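Local coordinates for major exported Hcp3 protein (Pseudomonas aeruginosa, PDB 3HE1), which is a secreted Hcp-family protein that probably stacks as hexameric rings into the tube of a type VI secretion system, at residues A[111-120]-A[131-142]. Numbering follows the deposited sequence. Where two conformers were deposited one is given.
Sequences ERLTKVEIQW and HYYTTVLEDAII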
ATOM      1  N   GLU A 111       4.330  -6.115 -36.008  1.00 32.54           N
ATOM      2  CA  GLU A 111       3.737  -5.259 -37.025  1.00 42.22           C
ATOM      3  C   GLU A 111       3.793  -3.759 -36.685  1.00 60.79           C
ATOM      4  O   GLU A 111       3.294  -3.334 -35.642  1.00 36.43           O
ATOM      5  CB  GLU A 111       2.282  -5.675 -37.267  1.00 19.40           C
ATOM      6  CG  GLU A 111       1.527  -4.729 -38.194  1.00 24.44           C
ATOM      7  CD  GLU A 111       0.038  -4.960 -38.163  1.00 33.02           C
ATOM      8  OE1 GLU A 111      -0.383  -5.992 -37.603  1.00 59.70           O
ATOM      9  OE2 GLU A 111      -0.717  -4.110 -38.676  1.00 35.67           O
ATOM     10  N   ARG A 112       4.400  -2.971 -37.575  1.00 38.95           N
ATOM     11  CA  ARG A 112       4.441  -1.520 -37.419  0.62 39.85           C
ATOM     12  C   ARG A 112       3.041  -0.920 -37.529  1.00 47.87           C
ATOM     13  O   ARG A 112       2.302  -1.187 -38.478  1.00 47.13           O
ATOM     14  CB  ARG A 112       5.379  -0.865 -38.446  0.60 42.48           C
ATOM     15  CG  ARG A 112       5.284   0.673 -38.488  0.61 35.46           C
ATOM     16  CD  ARG A 112       6.359   1.335 -39.366  0.67 28.14           C
ATOM     17  NE  ARG A 112       6.309   0.900 -40.761  0.34 28.67           N
ATOM     18  CZ  ARG A 112       5.522   1.432 -41.693  0.49 38.93           C
ATOM     19  NH1 ARG A 112       4.694   2.425 -41.394  0.59 34.67           N
ATOM     20  NH2 ARG A 112       5.557   0.964 -42.934  0.15 28.86           N
ATOM     21  N   LEU A 113       2.675  -0.118 -36.539  1.00 44.52           N
ATOM     22  CA  LEU A 113       1.390   0.567 -36.520  1.00 46.49           C
ATOM     23  C   LEU A 113       1.490   1.918 -37.219  1.00 51.52           C
ATOM     24  O   LEU A 113       2.070   2.854 -36.661  1.00 41.73           O
ATOM     25  CB  LEU A 113       0.979   0.817 -35.071  1.00 30.76           C
ATOM     26  CG  LEU A 113      -0.104  -0.074 -34.525  1.00 27.38           C
ATOM     27  CD1 LEU A 113      -0.073  -1.391 -35.301  1.00 23.12           C
ATOM     28  CD2 LEU A 113       0.109  -0.246 -33.019  1.00 20.23           C
ATOM     29  N   THR A 114       0.919   2.050 -38.415  1.00 40.35           N
ATOM     30  CA  THR A 114       1.009   3.339 -39.129  1.00 62.42           C
ATOM     31  C   THR A 114       0.517   4.546 -38.317  1.00 36.65           C
ATOM     32  O   THR A 114       1.152   5.606 -38.321  1.00 28.59           O
ATOM     33  CB  THR A 114       0.289   3.330 -40.491  1.00 33.30           C
ATOM     34  OG1 THR A 114       1.129   2.704 -41.468  1.00 72.17           O
ATOM     35  CG2 THR A 114       0.010   4.746 -40.932  1.00 43.37           C
ATOM     36  N   LYS A 115      -0.611   4.385 -37.628  1.00 67.17           N
ATOM     37  CA  LYS A 115      -1.120   5.444 -36.760  1.00 46.61           C
ATOM     38  C   LYS A 115      -1.938   4.921 -35.585  1.00 46.63           C
ATOM     39  O   LYS A 115      -2.919   4.206 -35.764  1.00 35.85           O
ATOM     40  CB  LYS A 115      -1.939   6.472 -37.550  1.00 26.31           C
ATOM     41  CG  LYS A 115      -2.444   7.623 -36.697  1.00 29.11           C
ATOM     42  CD  LYS A 115      -2.705   8.893 -37.522  1.00 27.95           C
ATOM     43  CE  LYS A 115      -4.143   8.971 -38.002  1.00 42.59           C
ATOM     44  NZ  LYS A 115      -4.515  10.375 -38.352  1.00 57.69           N
ATOM     45  N   VAL A 116      -1.502   5.279 -34.383  1.00 43.59           N
ATOM     46  CA  VAL A 116      -2.299   5.133 -33.178  1.00 30.34           C
ATOM     47  C   VAL A 116      -2.655   6.545 -32.779  1.00 49.27           C
ATOM     48  O   VAL A 116      -1.768   7.401 -32.668  1.00 26.21           O
ATOM     49  CB  VAL A 116      -1.486   4.521 -32.037  1.00 36.55           C
ATOM     50  CG1 VAL A 116      -2.288   4.566 -30.720  1.00 10.90           C
ATOM     51  CG2 VAL A 116      -1.041   3.113 -32.410  1.00 34.34           C
ATOM     52  N   GLU A 117      -3.941   6.803 -32.575  1.00 24.25           N
ATOM     53  CA  GLU A 117      -4.374   8.154 -32.289  1.00 13.92           C
ATOM     54  C   GLU A 117      -5.376   8.148 -31.173  1.00 17.57           C
ATOM     55  O   GLU A 117      -6.452   7.575 -31.317  1.00 19.91           O
ATOM     56  CB  GLU A 117      -4.992   8.788 -33.525  1.00 40.07           C
ATOM     57  CG  GLU A 117      -5.840  10.014 -33.231  1.00 61.43           C
ATOM     58  CD  GLU A 117      -6.118  10.847 -34.478  1.00 93.01           C
ATOM     59  OE1 GLU A 117      -5.195  10.994 -35.313  1.00 95.97           O
ATOM     60  OE2 GLU A 117      -7.257  11.357 -34.622  1.00 50.07           O
ATOM     61  N   ILE A 118      -4.992   8.791 -30.070  1.00 28.47           N
ATOM     62  CA  ILE A 118      -5.744   8.845 -28.821  1.00 25.76           C
ATOM     63  C   ILE A 118      -6.485  10.177 -28.692  1.00 28.02           C
ATOM     64  O   ILE A 118      -5.883  11.243 -28.659  1.00 26.97           O
ATOM     65  CB  ILE A 118      -4.808   8.717 -27.595  1.00 26.42           C
ATOM     66  CG1 ILE A 118      -4.110   7.365 -27.569  1.00 19.20           C
ATOM     67  CG2 ILE A 118      -5.586   8.876 -26.308  1.00 26.52           C
ATOM     68  CD1 ILE A 118      -5.021   6.247 -27.140  1.00 22.17           C
ATOM     69  N   GLN A 119      -7.799  10.102 -28.595  1.00 17.64           N
ATOM     70  CA  GLN A 119      -8.610  11.289 -28.543  1.00 21.12           C
ATOM     71  C   GLN A 119      -9.189  11.487 -27.159  1.00 23.33           C
ATOM     72  O   GLN A 119      -9.894  10.622 -26.644  1.00 25.98           O
ATOM     73  CB  GLN A 119      -9.742  11.185 -29.555  1.00 37.48           C
ATOM     74  CG  GLN A 119      -9.274  11.257 -30.981  1.00 30.01           C
ATOM     75  CD  GLN A 119     -10.410  11.595 -31.927  1.00 66.21           C
ATOM     76  OE1 GLN A 119     -11.588  11.613 -31.534  1.00 44.34           O
ATOM     77  NE2 GLN A 119     -10.065  11.867 -33.184  1.00 42.17           N
ATOM     78  N   TRP A 120      -8.918  12.651 -26.578  1.00 29.76           N
ATOM     79  CA  TRP A 120      -9.299  12.921 -25.204  1.00 29.21           C
ATOM     80  C   TRP A 120     -10.635  13.670 -25.098  1.00 36.48           C
ATOM     81  O   TRP A 120     -10.900  14.607 -25.859  1.00 30.96           O
ATOM     82  CB  TRP A 120      -8.174  13.681 -24.500  1.00 42.94           C
ATOM     83  CG  TRP A 120      -6.806  13.032 -24.623  1.00 26.27           C
ATOM     84  CD1 TRP A 120      -5.977  13.056 -25.714  1.00 33.96           C
ATOM     85  CD2 TRP A 120      -6.121  12.286 -23.618  1.00 13.38           C
ATOM     86  NE1 TRP A 120      -4.820  12.366 -25.447  1.00 29.84           N
ATOM     87  CE2 TRP A 120      -4.879  11.890 -24.163  1.00 26.59           C
ATOM     88  CE3 TRP A 120      -6.434  11.914 -22.303  1.00 28.76           C
ATOM     89  CZ2 TRP A 120      -3.951  11.141 -23.446  1.00 30.62           C
ATOM     90  CZ3 TRP A 120      -5.511  11.165 -21.587  1.00 22.06           C
ATOM     91  CH2 TRP A 120      -4.286  10.784 -22.162  1.00 50.83           C
ATOM     92  N   HIS A 131     -14.447  16.641 -27.477  1.00 28.94           N
ATOM     93  CA  HIS A 131     -13.075  16.277 -27.726  1.00 21.50           C
ATOM     94  C   HIS A 131     -12.236  17.545 -27.630  1.00 32.12           C
ATOM     95  O   HIS A 131     -12.501  18.532 -28.313  1.00 39.41           O
ATOM     96  CB  HIS A 131     -12.944  15.649 -29.107  1.00 33.78           C
ATOM     97  CG  HIS A 131     -11.538  15.293 -29.464  1.00 31.17           C
ATOM     98  ND1 HIS A 131     -11.065  15.334 -30.756  1.00 33.62           N
ATOM     99  CD2 HIS A 131     -10.492  14.919 -28.690  1.00 25.53           C
ATOM    100  CE1 HIS A 131      -9.791  14.983 -30.765  1.00 40.13           C
ATOM    101  NE2 HIS A 131      -9.419  14.726 -29.524  1.00 35.90           N
ATOM    102  N   TYR A 132     -11.228  17.532 -26.772  1.00 47.81           N
ATOM    103  CA  TYR A 132     -10.473  18.751 -26.520  1.00 38.15           C
ATOM    104  C   TYR A 132      -8.954  18.544 -26.582  1.00 35.06           C
ATOM    105  O   TYR A 132      -8.208  19.516 -26.552  1.00 28.94           O
ATOM    106  CB  TYR A 132     -10.859  19.331 -25.159  1.00 27.23           C
ATOM    107  CG  TYR A 132     -10.209  18.576 -24.033  1.00 25.65           C
ATOM    108  CD1 TYR A 132      -9.106  19.099 -23.369  1.00 20.74           C
ATOM    109  CD2 TYR A 132     -10.671  17.319 -23.658  1.00 36.12           C
ATOM    110  CE1 TYR A 132      -8.488  18.402 -22.353  1.00 32.17           C
ATOM    111  CE2 TYR A 132     -10.059  16.608 -22.637  1.00 41.31           C
ATOM    112  CZ  TYR A 132      -8.964  17.157 -21.989  1.00 31.59           C
ATOM    113  OH  TYR A 132      -8.348  16.464 -20.975  1.00 26.12           O
ATOM    114  N   TYR A 133      -8.496  17.294 -26.660  1.00 24.14           N
ATOM    115  CA  TYR A 133      -7.056  17.001 -26.727  1.00 16.44           C
ATOM    116  C   TYR A 133      -6.813  15.782 -27.625  1.00 39.77           C
ATOM    117  O   TYR A 133      -7.636  14.860 -27.645  1.00 36.77           O
ATOM    118  CB  TYR A 133      -6.523  16.715 -25.324  1.00 18.77           C
ATOM    119  CG  TYR A 133      -5.035  16.913 -25.122  1.00 18.16           C
ATOM    120  CD1 TYR A 133      -4.501  18.183 -24.972  1.00 25.65           C
ATOM    121  CD2 TYR A 133      -4.172  15.827 -25.026  1.00 29.02           C
ATOM    122  CE1 TYR A 133      -3.137  18.366 -24.772  1.00 32.65           C
ATOM    123  CE2 TYR A 133      -2.818  16.000 -24.821  1.00 21.17           C
ATOM    124  CZ  TYR A 133      -2.306  17.269 -24.697  1.00 22.47           C
ATOM    125  OH  TYR A 133      -0.962  17.453 -24.496  1.00 29.56           O
ATOM    126  N   THR A 134      -5.700  15.775 -28.365  1.00 31.10           N
ATOM    127  CA  THR A 134      -5.284  14.586 -29.122  1.00 22.79           C
ATOM    128  C   THR A 134      -3.826  14.210 -28.903  1.00 26.61           C
ATOM    129  O   THR A 134      -2.945  15.061 -28.835  1.00 29.95           O
ATOM    130  CB  THR A 134      -5.530  14.734 -30.617  1.00 20.58           C
ATOM    131  OG1 THR A 134      -6.921  15.004 -30.837  1.00 28.32           O
ATOM    132  CG2 THR A 134      -5.149  13.455 -31.363  1.00 25.22           C
ATOM    133  N   THR A 135      -3.602  12.915 -28.743  1.00 35.05           N
ATOM    134  CA  THR A 135      -2.270  12.339 -28.710  1.00 33.97           C
ATOM    135  C   THR A 135      -2.199  11.385 -29.891  1.00 27.25           C
ATOM    136  O   THR A 135      -3.122  10.610 -30.121  1.00 30.98           O
ATOM    137  CB  THR A 135      -2.039  11.529 -27.429  1.00 25.42           C
ATOM    138  OG1 THR A 135      -2.217  12.374 -26.285  1.00 24.45           O
ATOM    139  CG2 THR A 135      -0.632  10.925 -27.429  1.00 21.15           C
ATOM    140  N   VAL A 136      -1.117  11.435 -30.649  1.00 31.13           N
ATOM    141  CA  VAL A 136      -1.045  10.629 -31.852  1.00 32.23           C
ATOM    142  C   VAL A 136       0.328  10.021 -32.067  1.00 29.80           C
ATOM    143  O   VAL A 136       1.337  10.737 -32.074  1.00 32.20           O
ATOM    144  CB  VAL A 136      -1.399  11.472 -33.069  1.00 17.40           C
ATOM    145  CG1 VAL A 136      -1.026  10.739 -34.335  1.00 31.39           C
ATOM    146  CG2 VAL A 136      -2.884  11.791 -33.063  1.00 38.08           C
ATOM    147  N   LEU A 137       0.365   8.704 -32.253  1.00 17.00           N
ATOM    148  CA  LEU A 137       1.607   8.032 -32.619  1.00 21.85           C
ATOM    149  C   LEU A 137       1.686   7.791 -34.117  1.00 29.26           C
ATOM    150  O   LEU A 137       0.694   7.449 -34.753  1.00 31.06           O
ATOM    151  CB  LEU A 137       1.769   6.709 -31.890  1.00 26.38           C
ATOM    152  CG  LEU A 137       1.454   6.759 -30.394  1.00 51.81           C
ATOM    153  CD1 LEU A 137       1.867   5.444 -29.726  1.00 39.64           C
ATOM    154  CD2 LEU A 137       2.139   7.956 -29.740  1.00 33.58           C
ATOM    155  N   GLU A 138       2.882   8.002 -34.664  1.00 30.59           N
ATOM    156  CA  GLU A 138       3.212   7.634 -36.034  1.00 43.66           C
ATOM    157  C   GLU A 138       4.213   6.477 -35.982  1.00 47.83           C
ATOM    158  O   GLU A 138       5.126   6.478 -35.153  1.00 38.80           O
ATOM    159  CB  GLU A 138       3.796   8.835 -36.811  1.00 21.60           C
ATOM    160  CG  GLU A 138       2.957  10.109 -36.677  1.00 41.65           C
ATOM    161  CD  GLU A 138       3.134  11.110 -37.811  1.00 51.74           C
ATOM    162  OE1 GLU A 138       3.804  10.786 -38.818  1.00 59.57           O
ATOM    163  OE2 GLU A 138       2.582  12.227 -37.691  1.00 48.15           O
ATOM    164  N   ASP A 139       4.017   5.488 -36.854  1.00 69.12           N
ATOM    165  CA  ASP A 139       4.909   4.327 -36.986  1.00 49.37           C
ATOM    166  C   ASP A 139       5.241   3.644 -35.662  1.00 30.59           C
ATOM    167  O   ASP A 139       6.395   3.337 -35.368  1.00 31.18           O
ATOM    168  CB  ASP A 139       6.178   4.689 -37.765  1.00 43.60           C
ATOM    169  CG  ASP A 139       5.870   5.286 -39.138  1.00 39.35           C
ATOM    170  OD1 ASP A 139       4.676   5.386 -39.505  1.00 43.58           O
ATOM    171  OD2 ASP A 139       6.824   5.668 -39.848  1.00 40.88           O
ATOM    172  N   ALA A 140       4.190   3.379 -34.893  1.00 40.76           N
ATOM    173  CA  ALA A 140       4.315   2.788 -33.579  1.00 15.31           C
ATOM    174  C   ALA A 140       4.425   1.274 -33.658  1.00 27.35           C
ATOM    175  O   ALA A 140       4.084   0.658 -34.666  1.00 28.22           O
ATOM    176  CB  ALA A 140       3.131   3.206 -32.699  1.00 20.61           C
ATOM    177  N   ILE A 141       4.920   0.680 -32.579  1.00 29.66           N
ATOM    178  CA  ILE A 141       5.093  -0.760 -32.481  1.00 29.46           C
ATOM    179  C   ILE A 141       4.592  -1.194 -31.105  1.00 28.80           C
ATOM    180  O   ILE A 141       4.904  -0.551 -30.102  1.00 28.61           O
ATOM    181  CB  ILE A 141       6.572  -1.145 -32.682  1.00 21.96           C
ATOM    182  CG1 ILE A 141       6.989  -0.872 -34.133  1.00 25.40           C
ATOM    183  CG2 ILE A 141       6.782  -2.590 -32.333  1.00 23.44           C
ATOM    184  CD1 ILE A 141       8.428  -0.412 -34.324  1.00 17.38           C
ATOM    185  N   ILE A 142       3.785  -2.251 -31.043  1.00 25.54           N
ATOM    186  CA  ILE A 142       3.303  -2.719 -29.735  1.00 28.80           C
ATOM    187  C   ILE A 142       4.345  -3.592 -29.013  1.00 45.41           C
ATOM    188  O   ILE A 142       4.698  -4.671 -29.490  1.00 53.67           O
ATOM    189  CB  ILE A 142       1.991  -3.505 -29.859  1.00 32.10           C
ATOM    190  CG1 ILE A 142       0.987  -2.718 -30.695  1.00 26.45           C
ATOM    191  CG2 ILE A 142       1.434  -3.838 -28.473  1.00 38.84           C
ATOM    192  CD1 ILE A 142      -0.414  -3.305 -30.646  1.00 32.69           C
TER
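Trp-120 lies against Tyr-133 and Thr-135 where strands 115-120 and 131-137 run antiparallel. Its CG stands anti to the carbonyl carbon (chi1 -52°), which sends the indole along the neighbouring strand. CB rests 3.6 Å from Tyr-133 CB. CB, CG and CD1 run past Tyr-133 O, which lies at the indole edge, 3.1 Å from CD1. CD1 also comes 3.4 Å from Tyr-133 CD2, and here the edge of the phenol ring meets the face of the five-membered ring of the indole in a T-shaped pair, planes at 76°. Further out, NE1 donates to Thr-135 OG1 at 2.7 Å. The bond is bent, and the hydroxyl lies slightly out of the indole plane. CE2 and CZ2 also pass close to this hydroxyl. Phe-96 of the second subunit meets both the Trp-120 and Tyr-133 rings, so this end of the hairpin takes part in the subunit interface.

Paired backbone bonds join Val-116 with Leu-137 and Ile-118 with Thr-135. On the same face as Trp-120, Val-116 packs on Leu-137, CB to CB 3.9 Å, and Leu-113 reaches Ile-142.

The other face is more polar. Gln-119 crosses over the His-131 ring. Its CB makes a CH-pi contact, and its amide stacks nearly parallel to the imidazole, planes 12° apart. The amide NE2 donates to the anti lone pair of Glu-117 OE2. Lys-115 NZ forms a salt bridge with Glu-117 OE1 at 3.2 Å. The two bonds tie both carboxylate oxygens.

Asp-139 OD2 is paired with Arg-171. Asp-139 and Ala-140 both face Leu-113, a G1 beta bulge beside the corner at 138-139. This is the 112-123/129-137 hairpin, continued past the bulge by strand 140-149, in the beta-barrel fold of Hcp proteins.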